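Local coordinates for protein MS5a (Brassica napus, PDB 6L77) that is a meiosis-related protein with cystatin-like folds that appears to enhance papain in a non-canonical way, at residues L16-G21 / I54-E59. Numbering follows the deposited sequence.
Sequences LYATVG and ITLIAE
I54 reaches the helical segment 16-21 with both branches of its side chain: the longer one abuts Y17 and the A18 peptide, the short one faces the A18 methyl. The longer branch ends in CD1, which lies 3.7 Å from Y17 CB and 4.0 Å from A18 N, so it touches the start of the tyrosine side chain and the adjoining peptide. It does not lie on the phenol ring: I54 CD1 is 4.8 Å from Y17 CG. The short branch gives a looser contact, I54 CG2 to A18 CB at 4.4 Å. A chi1 of -57° points the branches at these different atoms, setting CG1 anti to the carbonyl carbon and CG2 anti to the backbone N. Two residues along, L56 meets the same alanine with one methyl, its CD2 standing 3.9 Å from A18 CB. The A18 methyl is thus approached by I54 CG2 and L56 CD2, both from one face of strand 49-60. No hydrogen bond joins the segments; the contact is apolar and buried. A long helix packed across an antiparallel sheet is characteristic of cystatin-like folds; in this C-terminal portion of MS5, helix 12-29 with the strands from 34-45 onward is consistent with one such unit. The segment axes come within 9.4 Å at 71°, so the strand runs across the helix, and A18 and I54 have CA atoms 6.8 Å apart. Further along the helix, L22 also touches L56, while I38 of the neighbouring strand 34-45 touches A18. The Y17 ring leads away from 54-59 to meet F83, and its OH is hydrogen-bonded to Q75 OE1.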
ATOM      1  N   LEU A  16       0.587   9.048  -4.406  1.00 18.78           N
ATOM      2  CA  LEU A  16       0.466   7.750  -3.744  1.00 21.12           C
ATOM      3  C   LEU A  16       1.126   6.647  -4.569  1.00 19.00           C
ATOM      4  O   LEU A  16       1.851   5.809  -4.024  1.00 16.28           O
ATOM      5  CB  LEU A  16      -1.009   7.434  -3.477  1.00 20.74           C
ATOM      6  CG  LEU A  16      -1.711   8.304  -2.426  1.00 23.05           C
ATOM      7  CD1 LEU A  16      -3.217   8.047  -2.409  1.00 25.80           C
ATOM      8  CD2 LEU A  16      -1.125   8.083  -1.045  1.00 27.35           C
ATOM      9  N   TYR A  17       0.927   6.649  -5.894  1.00 19.30           N
ATOM     10  CA  TYR A  17       1.572   5.622  -6.712  1.00 18.84           C
ATOM     11  C   TYR A  17       3.085   5.800  -6.748  1.00 17.66           C
ATOM     12  O   TYR A  17       3.826   4.811  -6.787  1.00 17.68           O
ATOM     13  CB  TYR A  17       0.998   5.621  -8.131  1.00 16.41           C
ATOM     14  CG  TYR A  17      -0.378   5.012  -8.192  1.00 17.04           C
ATOM     15  CD1 TYR A  17      -0.823   4.184  -7.170  1.00 19.88           C
ATOM     16  CD2 TYR A  17      -1.241   5.264  -9.254  1.00 20.78           C
ATOM     17  CE1 TYR A  17      -2.095   3.615  -7.197  1.00 21.98           C
ATOM     18  CE2 TYR A  17      -2.525   4.691  -9.292  1.00 20.95           C
ATOM     19  CZ  TYR A  17      -2.936   3.873  -8.256  1.00 24.73           C
ATOM     20  OH  TYR A  17      -4.187   3.298  -8.267  1.00 25.56           O
ATOM     21  N   ALA A  18       3.566   7.043  -6.749  1.00 18.75           N
ATOM     22  CA  ALA A  18       5.009   7.252  -6.611  1.00 17.53           C
ATOM     23  C   ALA A  18       5.530   6.653  -5.305  1.00 16.06           C
ATOM     24  O   ALA A  18       6.610   6.051  -5.263  1.00 16.65           O
ATOM     25  CB  ALA A  18       5.332   8.741  -6.666  1.00 19.23           C
ATOM     26  N   THR A  19       4.785   6.831  -4.223  1.00 15.21           N
ATOM     27  CA  THR A  19       5.229   6.302  -2.941  1.00 15.61           C
ATOM     28  C   THR A  19       5.152   4.777  -2.917  1.00 16.98           C
ATOM     29  O   THR A  19       6.000   4.121  -2.301  1.00 15.18           O
ATOM     30  CB  THR A  19       4.382   6.926  -1.834  1.00 19.21           C
ATOM     31  OG1 THR A  19       4.434   8.346  -1.969  1.00 19.86           O
ATOM     32  CG2 THR A  19       4.877   6.517  -0.447  1.00 19.86           C
ATOM     33  N   VAL A  20       4.162   4.201  -3.596  1.00 17.09           N
ATOM     34  CA  VAL A  20       4.120   2.747  -3.755  1.00 16.35           C
ATOM     35  C   VAL A  20       5.364   2.257  -4.485  1.00 18.12           C
ATOM     36  O   VAL A  20       5.959   1.236  -4.113  1.00 17.23           O
ATOM     37  CB  VAL A  20       2.838   2.328  -4.494  1.00 19.01           C
ATOM     38  CG1 VAL A  20       2.917   0.847  -4.914  1.00 23.86           C
ATOM     39  CG2 VAL A  20       1.630   2.567  -3.613  1.00 18.22           C
ATOM     40  N   GLY A  21       5.757   2.955  -5.555  1.00 14.55           N
ATOM     41  CA  GLY A  21       6.960   2.558  -6.266  1.00 15.87           C
ATOM     42  C   GLY A  21       8.192   2.610  -5.382  1.00 14.46           C
ATOM     43  O   GLY A  21       9.035   1.716  -5.431  1.00 15.86           O
ATOM     44  N   ILE A  54       5.236   7.338 -14.142  1.00 16.18           N
ATOM     45  CA  ILE A  54       5.549   8.486 -13.302  1.00 15.79           C
ATOM     46  C   ILE A  54       7.063   8.623 -13.229  1.00 20.35           C
ATOM     47  O   ILE A  54       7.770   7.648 -12.937  1.00 18.13           O
ATOM     48  CB  ILE A  54       4.961   8.323 -11.890  1.00 19.32           C
ATOM     49  CG1 ILE A  54       3.456   8.124 -11.962  1.00 16.75           C
ATOM     50  CG2 ILE A  54       5.332   9.523 -10.998  1.00 19.27           C
ATOM     51  CD1 ILE A  54       2.872   7.557 -10.642  1.00 17.94           C
ATOM     52  N   THR A  55       7.551   9.829 -13.484  1.00 15.41           N
ATOM     53  CA  THR A  55       8.953  10.166 -13.296  1.00 16.32           C
ATOM     54  C   THR A  55       9.048  11.035 -12.051  1.00 17.39           C
ATOM     55  O   THR A  55       8.443  12.112 -11.989  1.00 16.80           O
ATOM     56  CB  THR A  55       9.504  10.898 -14.521  1.00 21.18           C
ATOM     57  OG1 THR A  55       9.318  10.080 -15.685  1.00 19.43           O
ATOM     58  CG2 THR A  55      10.993  11.218 -14.330  1.00 19.02           C
ATOM     59  N   LEU A  56       9.782  10.566 -11.051  1.00 15.98           N
ATOM     60  CA  LEU A  56       9.853  11.275  -9.784  1.00 15.53           C
ATOM     61  C   LEU A  56      11.309  11.435  -9.376  1.00 15.20           C
ATOM     62  O   LEU A  56      12.193  10.740  -9.880  1.00 18.11           O
ATOM     63  CB  LEU A  56       9.080  10.538  -8.684  1.00 16.30           C
ATOM     64  CG  LEU A  56       9.534   9.091  -8.477  1.00 25.49           C
ATOM     65  CD1 LEU A  56       9.908   8.863  -7.032  1.00 29.38           C
ATOM     66  CD2 LEU A  56       8.486   8.068  -8.932  1.00 34.71           C
ATOM     67  N   ILE A  57      11.540  12.372  -8.459  1.00 18.35           N
ATOM     68  CA  ILE A  57      12.845  12.580  -7.850  1.00 18.37           C
ATOM     69  C   ILE A  57      12.762  12.034  -6.436  1.00 16.36           C
ATOM     70  O   ILE A  57      11.860  12.409  -5.680  1.00 18.51           O
ATOM     71  CB  ILE A  57      13.245  14.066  -7.834  1.00 18.65           C
ATOM     72  CG1 ILE A  57      13.110  14.673  -9.235  1.00 22.06           C
ATOM     73  CG2 ILE A  57      14.653  14.214  -7.284  1.00 22.47           C
ATOM     74  CD1 ILE A  57      13.873  13.923 -10.293  1.00 22.88           C
ATOM     75  N   ALA A  58      13.665  11.118  -6.102  1.00 15.28           N
ATOM     76  CA  ALA A  58      13.788  10.601  -4.747  1.00 17.82           C
ATOM     77  C   ALA A  58      15.015  11.205  -4.081  1.00 21.91           C
ATOM     78  O   ALA A  58      16.043  11.415  -4.735  1.00 20.04           O
ATOM     79  CB  ALA A  58      13.900   9.075  -4.742  1.00 17.06           C
ATOM     80  N   GLU A  59      14.907  11.482  -2.784  1.00 18.51           N
ATOM     81  CA  GLU A  59      16.050  11.922  -1.995  1.00 16.18           C
ATOM     82  C   GLU A  59      16.673  10.721  -1.293  1.00 17.65           C
ATOM     83  O   GLU A  59      15.965   9.874  -0.730  1.00 19.76           O
ATOM     84  CB  GLU A  59      15.650  12.988  -0.962  1.00 18.44           C
ATOM     85  CG  GLU A  59      16.863  13.469  -0.148  1.00 21.34           C
ATOM     86  CD  GLU A  59      16.590  14.688   0.745  1.00 29.53           C
ATOM     87  OE1 GLU A  59      15.431  15.152   0.849  1.00 23.45           O
ATOM     88  OE2 GLU A  59      17.563  15.189   1.339  1.00 25.44           O
TER